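Local coordinates for protein PA0821 (PDB 7DRG) that probably serves as the immunity protein (antitoxin) that protects Pseudomonas aeruginosa against a putative VRR-NUC effector of its type VI secretion system, at residues D63-E66 with R67-P71; A252-S256 with S257-F261; P350-D353 with A354-L358. All coordinates share one frame; numbering follows the deposited sequence.

Contact 1: residues D63-E66 with R67-P71; sequences DEFE and RLAEP
Ala69 CB lies over one face of the Phe65 ring, one turn further along helix 52-69. Ala69 CB is 3.4 Å from Phe65 CE2 and 3.9 Å from the ring centroid, a CH-pi contact at the tight, buried side of the turn. Phe65 carries CG anti to its backbone N (chi1 174°), which swings the ring along the helix to this methyl. The Phe65 carbonyl takes two donors. Phe65 O accepts Ala69 N at 2.9 Å, in the carbonyl plane, and Leu68 N at 3.0 Å, from above that plane. Glu70 N bonds to Glu66 O at 2.9 Å.

The solvent side is looser. Arg67 is exposed, and its chain bends at chi3 (61°), laying the guanidinium against Leu68 CD2. Water 1 gives a hydrogen to Glu64 O at 2.7 Å and takes a weak bond from Arg67 NH2. The side chains of Glu66 and Glu70 meet by aliphatic carbons, Glu66 CG to Glu70 CB at 4.1 Å.

Three of the acids have partners outside the turn: Asp63 has Arg97, Glu64 has Arg172, Glu66 has Tyr90. Phe65 also meets Phe127 of strand 126-131 and the loop residue Trp125, while Glu64 and Leu68 pack on helix 161-173.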
loop_
_atom_site.group_PDB
_atom_site.type_symbol
_atom_site.label_atom_id
_atom_site.label_comp_id
_atom_site.label_asym_id
_atom_site.label_seq_id
_atom_site.Cartn_x
_atom_site.Cartn_y
_atom_site.Cartn_z
ATOM N N ASP B 63 36.114 6.116 -8.848
ATOM C CA ASP B 63 37.183 5.150 -8.593
ATOM C C ASP B 63 36.937 4.394 -7.290
ATOM O O ASP B 63 37.087 3.170 -7.228
ATOM C CB ASP B 63 38.538 5.855 -8.525
ATOM C CG ASP B 63 39.061 6.297 -9.881
ATOM O OD1 ASP B 63 38.582 5.795 -10.922
ATOM O OD2 ASP B 63 39.988 7.141 -9.889
ATOM N N GLU B 64 36.569 5.128 -6.237
ATOM C CA GLU B 64 36.261 4.527 -4.939
ATOM C C GLU B 64 35.092 3.557 -5.036
ATOM O O GLU B 64 35.121 2.460 -4.463
ATOM C CB GLU B 64 35.925 5.625 -3.941
ATOM C CG GLU B 64 37.040 6.106 -3.094
ATOM C CD GLU B 64 36.508 6.850 -1.891
ATOM O OE1 GLU B 64 36.159 8.038 -2.042
ATOM O OE2 GLU B 64 36.415 6.233 -0.807
ATOM N N PHE B 65 34.033 3.969 -5.732
ATOM C CA PHE B 65 32.849 3.132 -5.872
ATOM C C PHE B 65 33.145 1.906 -6.725
ATOM O O PHE B 65 32.721 0.790 -6.399
ATOM C CB PHE B 65 31.723 3.966 -6.479
ATOM C CG PHE B 65 30.486 3.188 -6.803
ATOM C CD1 PHE B 65 29.568 2.883 -5.812
ATOM C CD2 PHE B 65 30.232 2.777 -8.105
ATOM C CE1 PHE B 65 28.413 2.176 -6.115
ATOM C CE2 PHE B 65 29.071 2.072 -8.412
ATOM C CZ PHE B 65 28.175 1.770 -7.408
ATOM N N GLU B 66 33.892 2.099 -7.811
ATOM C CA GLU B 66 34.138 1.016 -8.754
ATOM C C GLU B 66 34.999 -0.079 -8.139
ATOM O O GLU B 66 34.896 -1.241 -8.553
ATOM C CB GLU B 66 34.783 1.577 -10.024
ATOM C CG GLU B 66 34.765 0.646 -11.211
ATOM C CD GLU B 66 35.300 1.300 -12.473
ATOM O OE1 GLU B 66 36.351 1.976 -12.393
ATOM O OE2 GLU B 66 34.669 1.141 -13.544
ATOM N N ARG B 67 35.849 0.259 -7.160
ATOM C CA ARG B 67 36.608 -0.787 -6.478
ATOM C C ARG B 67 35.677 -1.821 -5.860
ATOM O O ARG B 67 35.996 -3.016 -5.845
ATOM C CB ARG B 67 37.519 -0.186 -5.407
ATOM C CG ARG B 67 38.443 -1.216 -4.769
ATOM C CD ARG B 67 39.316 -0.619 -3.670
ATOM N NE ARG B 67 38.516 -0.080 -2.574
ATOM C CZ ARG B 67 38.006 -0.809 -1.588
ATOM N NH1 ARG B 67 38.212 -2.120 -1.551
ATOM N NH2 ARG B 67 37.286 -0.225 -0.639
ATOM N N LEU B 68 34.511 -1.387 -5.382
ATOM C CA LEU B 68 33.525 -2.315 -4.845
ATOM C C LEU B 68 32.616 -2.888 -5.922
ATOM O O LEU B 68 32.259 -4.070 -5.866
ATOM C CB LEU B 68 32.660 -1.621 -3.791
ATOM C CG LEU B 68 33.373 -0.784 -2.735
ATOM C CD1 LEU B 68 32.343 -0.236 -1.752
ATOM C CD2 LEU B 68 34.446 -1.605 -2.024
ATOM N N ALA B 69 32.232 -2.068 -6.905
ATOM C CA ALA B 69 31.124 -2.393 -7.796
ATOM C C ALA B 69 31.550 -3.034 -9.109
ATOM O O ALA B 69 30.683 -3.538 -9.832
ATOM C CB ALA B 69 30.322 -1.125 -8.110
ATOM N N GLU B 70 32.844 -3.014 -9.433
ATOM C CA GLU B 70 33.315 -3.500 -10.728
ATOM C C GLU B 70 32.805 -4.889 -11.099
ATOM O O GLU B 70 32.417 -5.074 -12.266
ATOM C CB GLU B 70 34.853 -3.458 -10.764
ATOM C CG GLU B 70 35.477 -3.764 -12.128
ATOM C CD GLU B 70 35.616 -5.254 -12.401
ATOM O OE1 GLU B 70 35.666 -5.643 -13.589
ATOM O OE2 GLU B 70 35.672 -6.037 -11.429
ATOM N N PRO B 71 32.764 -5.885 -10.205
ATOM C CA PRO B 71 32.269 -7.208 -10.619
ATOM C C PRO B 71 30.795 -7.222 -10.987
ATOM O O PRO B 71 30.334 -8.214 -11.565
ATOM C CB PRO B 71 32.532 -8.091 -9.388
ATOM C CG PRO B 71 33.515 -7.353 -8.574
ATOM C CD PRO B 71 33.241 -5.907 -8.809
HETATM O O HOH W 1 36.444 1.786 -2.268
#

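Contact 2: residues A252-S256 with S257-F261; sequences AQLPS and SHFAF
A type I beta turn, Pro255 to His258, leads the chain from the loop after helix 247-251 into strand 259-264. Pro255 O closes it and takes two donors. His258 N, 2.9 Å from Pro255 O, comes from above the carbonyl plane. Phe259 N, also 2.9 Å from Pro255 O, lies in that plane and widens the turn to an alpha turn. Pro255 O also sits in plane at the edge of the Phe259 ring, 3.3 Å from Phe259 CD1.

Leu254, just ahead of the turn, fills the buried side. Its CB stands over one face of the Phe259 ring, 3.9 Å from the centroid, a CH-pi contact. CG lies anti to the carbonyl carbon (chi1 -52°), and the two branches part from there. Leu254 CD2 continues over the Phe259 ring, and Leu254 CD1 meets the edge of the Phe261 ring, 3.7 Å from Phe261 CZ. Helix 288-297 packs on Leu254 and Phe259.

The tip of the turn is more polar. Water 2 accepts from Ser257 N at 2.9 Å. His258 NE2 bonds to Glu349 O, which fixes the far edge of the imidazole. At the near edge, Ser257 OG lies in the ring plane, 2.8 Å from His258 ND1, and either atom could be the donor.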
loop_
_atom_site.group_PDB
_atom_site.type_symbol
_atom_site.label_atom_id
_atom_site.label_comp_id
_atom_site.label_asym_id
_atom_site.label_seq_id
_atom_site.Cartn_x
_atom_site.Cartn_y
_atom_site.Cartn_z
ATOM N N ALA B 252 22.640 18.376 21.365
ATOM C CA ALA B 252 21.815 18.411 22.567
ATOM C C ALA B 252 20.488 17.675 22.390
ATOM O O ALA B 252 19.874 17.288 23.391
ATOM C CB ALA B 252 21.551 19.860 22.980
ATOM N N GLN B 253 20.028 17.478 21.151
ATOM C CA GLN B 253 18.761 16.810 20.894
ATOM C C GLN B 253 18.907 15.387 20.379
ATOM O O GLN B 253 17.893 14.709 20.191
ATOM C CB GLN B 253 17.939 17.607 19.867
ATOM C CG GLN B 253 17.762 19.073 20.187
ATOM C CD GLN B 253 17.257 19.857 18.995
ATOM O OE1 GLN B 253 17.997 20.637 18.392
ATOM N NE2 GLN B 253 15.995 19.656 18.646
ATOM N N LEU B 254 20.124 14.922 20.118
ATOM C CA LEU B 254 20.336 13.634 19.461
ATOM C C LEU B 254 21.339 12.820 20.265
ATOM O O LEU B 254 22.558 12.995 20.092
ATOM C CB LEU B 254 20.818 13.834 18.027
ATOM C CG LEU B 254 19.939 14.772 17.196
ATOM C CD1 LEU B 254 20.701 15.232 15.957
ATOM C CD2 LEU B 254 18.613 14.107 16.823
ATOM N N PRO B 255 20.873 11.914 21.122
ATOM C CA PRO B 255 21.782 11.210 22.038
ATOM C C PRO B 255 22.925 10.524 21.306
ATOM O O PRO B 255 22.715 9.783 20.339
ATOM C CB PRO B 255 20.866 10.198 22.729
ATOM C CG PRO B 255 19.515 10.831 22.670
ATOM C CD PRO B 255 19.463 11.562 21.359
ATOM N N SER B 256 24.150 10.774 21.785
ATOM C CA SER B 256 25.348 10.237 21.144
ATOM C C SER B 256 25.437 8.722 21.250
ATOM O O SER B 256 26.290 8.122 20.583
ATOM C CB SER B 256 26.607 10.878 21.733
ATOM O OG SER B 256 26.669 10.681 23.134
ATOM N N SER B 257 24.573 8.094 22.050
ATOM C CA SER B 257 24.488 6.638 22.061
ATOM C C SER B 257 23.979 6.102 20.730
ATOM O O SER B 257 24.273 4.956 20.365
ATOM C CB SER B 257 23.578 6.168 23.200
ATOM O OG SER B 257 22.274 6.715 23.104
ATOM N N HIS B 258 23.213 6.908 19.996
ATOM C CA HIS B 258 22.559 6.441 18.786
ATOM C C HIS B 258 22.778 7.337 17.581
ATOM O O HIS B 258 22.493 6.900 16.462
ATOM C CB HIS B 258 21.051 6.285 19.015
ATOM C CG HIS B 258 20.686 5.109 19.867
ATOM N ND1 HIS B 258 20.880 5.092 21.231
ATOM C CD2 HIS B 258 20.126 3.915 19.553
ATOM C CE1 HIS B 258 20.461 3.938 21.720
ATOM N NE2 HIS B 258 20.002 3.205 20.723
ATOM N N PHE B 259 23.277 8.556 17.763
ATOM C CA PHE B 259 23.535 9.480 16.666
ATOM C C PHE B 259 25.019 9.793 16.616
ATOM O O PHE B 259 25.640 10.066 17.651
ATOM C CB PHE B 259 22.720 10.766 16.822
ATOM C CG PHE B 259 21.236 10.548 16.741
ATOM C CD1 PHE B 259 20.514 10.159 17.859
ATOM C CD2 PHE B 259 20.559 10.718 15.542
ATOM C CE1 PHE B 259 19.149 9.946 17.786
ATOM C CE2 PHE B 259 19.194 10.507 15.460
ATOM C CZ PHE B 259 18.485 10.120 16.581
ATOM N N ALA B 260 25.585 9.729 15.415
ATOM C CA ALA B 260 26.975 10.080 15.179
ATOM C C ALA B 260 27.037 11.274 14.240
ATOM O O ALA B 260 26.148 11.480 13.407
ATOM C CB ALA B 260 27.764 8.907 14.583
ATOM N N PHE B 261 28.097 12.062 14.382
ATOM C CA PHE B 261 28.288 13.270 13.596
ATOM C C PHE B 261 29.647 13.213 12.924
ATOM O O PHE B 261 30.664 12.965 13.579
ATOM C CB PHE B 261 28.162 14.521 14.470
ATOM C CG PHE B 261 26.841 14.621 15.163
ATOM C CD1 PHE B 261 26.612 13.933 16.341
ATOM C CD2 PHE B 261 25.812 15.369 14.616
ATOM C CE1 PHE B 261 25.383 14.003 16.969
ATOM C CE2 PHE B 261 24.587 15.451 15.244
ATOM C CZ PHE B 261 24.371 14.765 16.422
HETATM O O HOH W 2 23.923 9.302 24.591
#

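Contact 3: residues P350-D353 with A354-L358; sequences PYLD and ATNTL
The backbone makes a type I turn from Asp353 to Asn356, with Asn356 N bonded to Asp353 O at 3.3 Å. The Asp353 side chain adds an Asx turn, since Asp353 OD1 takes Thr355 N at 2.8 Å from above the carboxylate plane. Asp353 CG is tucked between the backbone N and the carbonyl carbon (chi1 60°), which brings OD1 over the turn. Thr355 OG1 lies 2.5 Å from Asp353 OD1, very short for a hydrogen bond, so its exact length is doubtful.

The Asn356 side chain folds back across the turn. Asn356 OD1 accepts Asp353 N at 2.9 Å, nearly straight at 170°, and Asn356 ND2 reaches Tyr351 O in a weak bond. The amide lies almost parallel to the Asp353 carboxylate. Thr357 OG1 donates to Asp353 O at 2.8 Å. It reaches that oxygen from the face opposite to Asn356 N, gripping the carbonyl from both faces. The apolar side is small: Thr357 CG2 meets Leu352 CB at 3.8 Å.

The turn is on the surface, its apolar side covered. Leu352 packs on Ala260 of strand 259-264, Thr357 on Tyr262 of that strand, and both on Gln271 of strand 267-272. The Leu358 side chain packs on helix 161-173.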
loop_
_atom_site.group_PDB
_atom_site.type_symbol
_atom_site.label_atom_id
_atom_site.label_comp_id
_atom_site.label_asym_id
_atom_site.label_seq_id
_atom_site.Cartn_x
_atom_site.Cartn_y
_atom_site.Cartn_z
ATOM N N PRO B 350 19.619 -0.817 18.829
ATOM C CA PRO B 350 21.043 -1.069 19.081
ATOM C C PRO B 350 21.844 0.223 19.128
ATOM O O PRO B 350 21.556 1.187 18.414
ATOM C CB PRO B 350 21.464 -1.945 17.894
ATOM C CG PRO B 350 20.186 -2.555 17.395
ATOM C CD PRO B 350 19.126 -1.524 17.635
ATOM N N TYR B 351 22.870 0.226 19.978
ATOM C CA TYR B 351 23.737 1.377 20.169
ATOM C C TYR B 351 24.827 1.437 19.099
ATOM O O TYR B 351 25.221 0.425 18.513
ATOM C CB TYR B 351 24.416 1.322 21.542
ATOM C CG TYR B 351 23.563 1.735 22.726
ATOM C CD1 TYR B 351 22.303 1.197 22.933
ATOM C CD2 TYR B 351 24.048 2.647 23.656
ATOM C CE1 TYR B 351 21.536 1.574 24.031
ATOM C CE2 TYR B 351 23.295 3.026 24.751
ATOM C CZ TYR B 351 22.042 2.492 24.928
ATOM O OH TYR B 351 21.298 2.876 26.019
ATOM N N LEU B 352 25.342 2.643 18.881
ATOM C CA LEU B 352 26.502 2.813 18.015
ATOM C C LEU B 352 27.749 2.233 18.669
ATOM O O LEU B 352 27.945 2.347 19.884
ATOM C CB LEU B 352 26.731 4.291 17.712
ATOM C CG LEU B 352 25.587 5.046 17.055
ATOM C CD1 LEU B 352 26.003 6.489 16.845
ATOM C CD2 LEU B 352 25.199 4.378 15.740
ATOM N N ASP B 353 28.604 1.619 17.858
ATOM C CA ASP B 353 29.882 1.117 18.350
ATOM C C ASP B 353 30.886 1.125 17.200
ATOM O O ASP B 353 30.618 1.657 16.117
ATOM C CB ASP B 353 29.713 -0.268 18.998
ATOM C CG ASP B 353 29.168 -1.320 18.044
ATOM O OD1 ASP B 353 29.390 -1.228 16.821
ATOM O OD2 ASP B 353 28.506 -2.262 18.531
ATOM N N ALA B 354 32.056 0.531 17.438
ATOM C CA ALA B 354 33.112 0.528 16.433
ATOM C C ALA B 354 32.769 -0.313 15.210
ATOM O O ALA B 354 33.441 -0.178 14.183
ATOM C CB ALA B 354 34.418 0.030 17.052
ATOM N N THR B 355 31.754 -1.170 15.285
ATOM C CA THR B 355 31.389 -2.003 14.148
ATOM C C THR B 355 30.429 -1.323 13.184
ATOM O O THR B 355 30.266 -1.813 12.063
ATOM C CB THR B 355 30.756 -3.319 14.616
ATOM O OG1 THR B 355 29.471 -3.062 15.195
ATOM C CG2 THR B 355 31.648 -4.004 15.645
ATOM N N ASN B 356 29.786 -0.219 13.577
ATOM C CA ASN B 356 28.763 0.379 12.722
ATOM C C ASN B 356 28.922 1.888 12.541
ATOM O O ASN B 356 28.051 2.523 11.931
ATOM C CB ASN B 356 27.356 0.043 13.247
ATOM C CG ASN B 356 27.156 0.431 14.698
ATOM O OD1 ASN B 356 27.676 1.441 15.162
ATOM N ND2 ASN B 356 26.399 -0.382 15.427
ATOM N N THR B 357 30.022 2.474 13.014
ATOM C CA THR B 357 30.350 3.871 12.770
ATOM C C THR B 357 31.780 3.951 12.260
ATOM O O THR B 357 32.564 3.012 12.423
ATOM C CB THR B 357 30.223 4.746 14.033
ATOM O OG1 THR B 357 31.094 4.244 15.056
ATOM C CG2 THR B 357 28.799 4.755 14.549
ATOM N N LEU B 358 32.120 5.099 11.644
ATOM C CA LEU B 358 33.514 5.338 11.278
ATOM C C LEU B 358 34.282 5.876 12.483
ATOM O O LEU B 358 33.730 6.635 13.285
ATOM C CB LEU B 358 33.620 6.334 10.130
ATOM C CG LEU B 358 32.829 6.023 8.861
ATOM C CD1 LEU B 358 33.109 7.099 7.826
ATOM C CD2 LEU B 358 33.187 4.654 8.315
#

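The three contacts follow one another along the chain, and none nests in or crosses another. Contact 1 lies within the C-terminal part of helix 52-69. Contact 2 closes the turn that starts strand 259-264. Contact 3 closes a turn in the tail after helix 338-348. Contacts 2 and 3 meet in space, with centres about 12 Å apart. Ser257 O and Leu352 N lie 2.9 Å apart, probably hydrogen-bonded, so the tail is laid beside the start of the strand. His258 and Tyr351 bring their rings together there. Contact 1 stands apart, its nearest atoms about 9 Å from contact 3, but helix 161-173 packs against both.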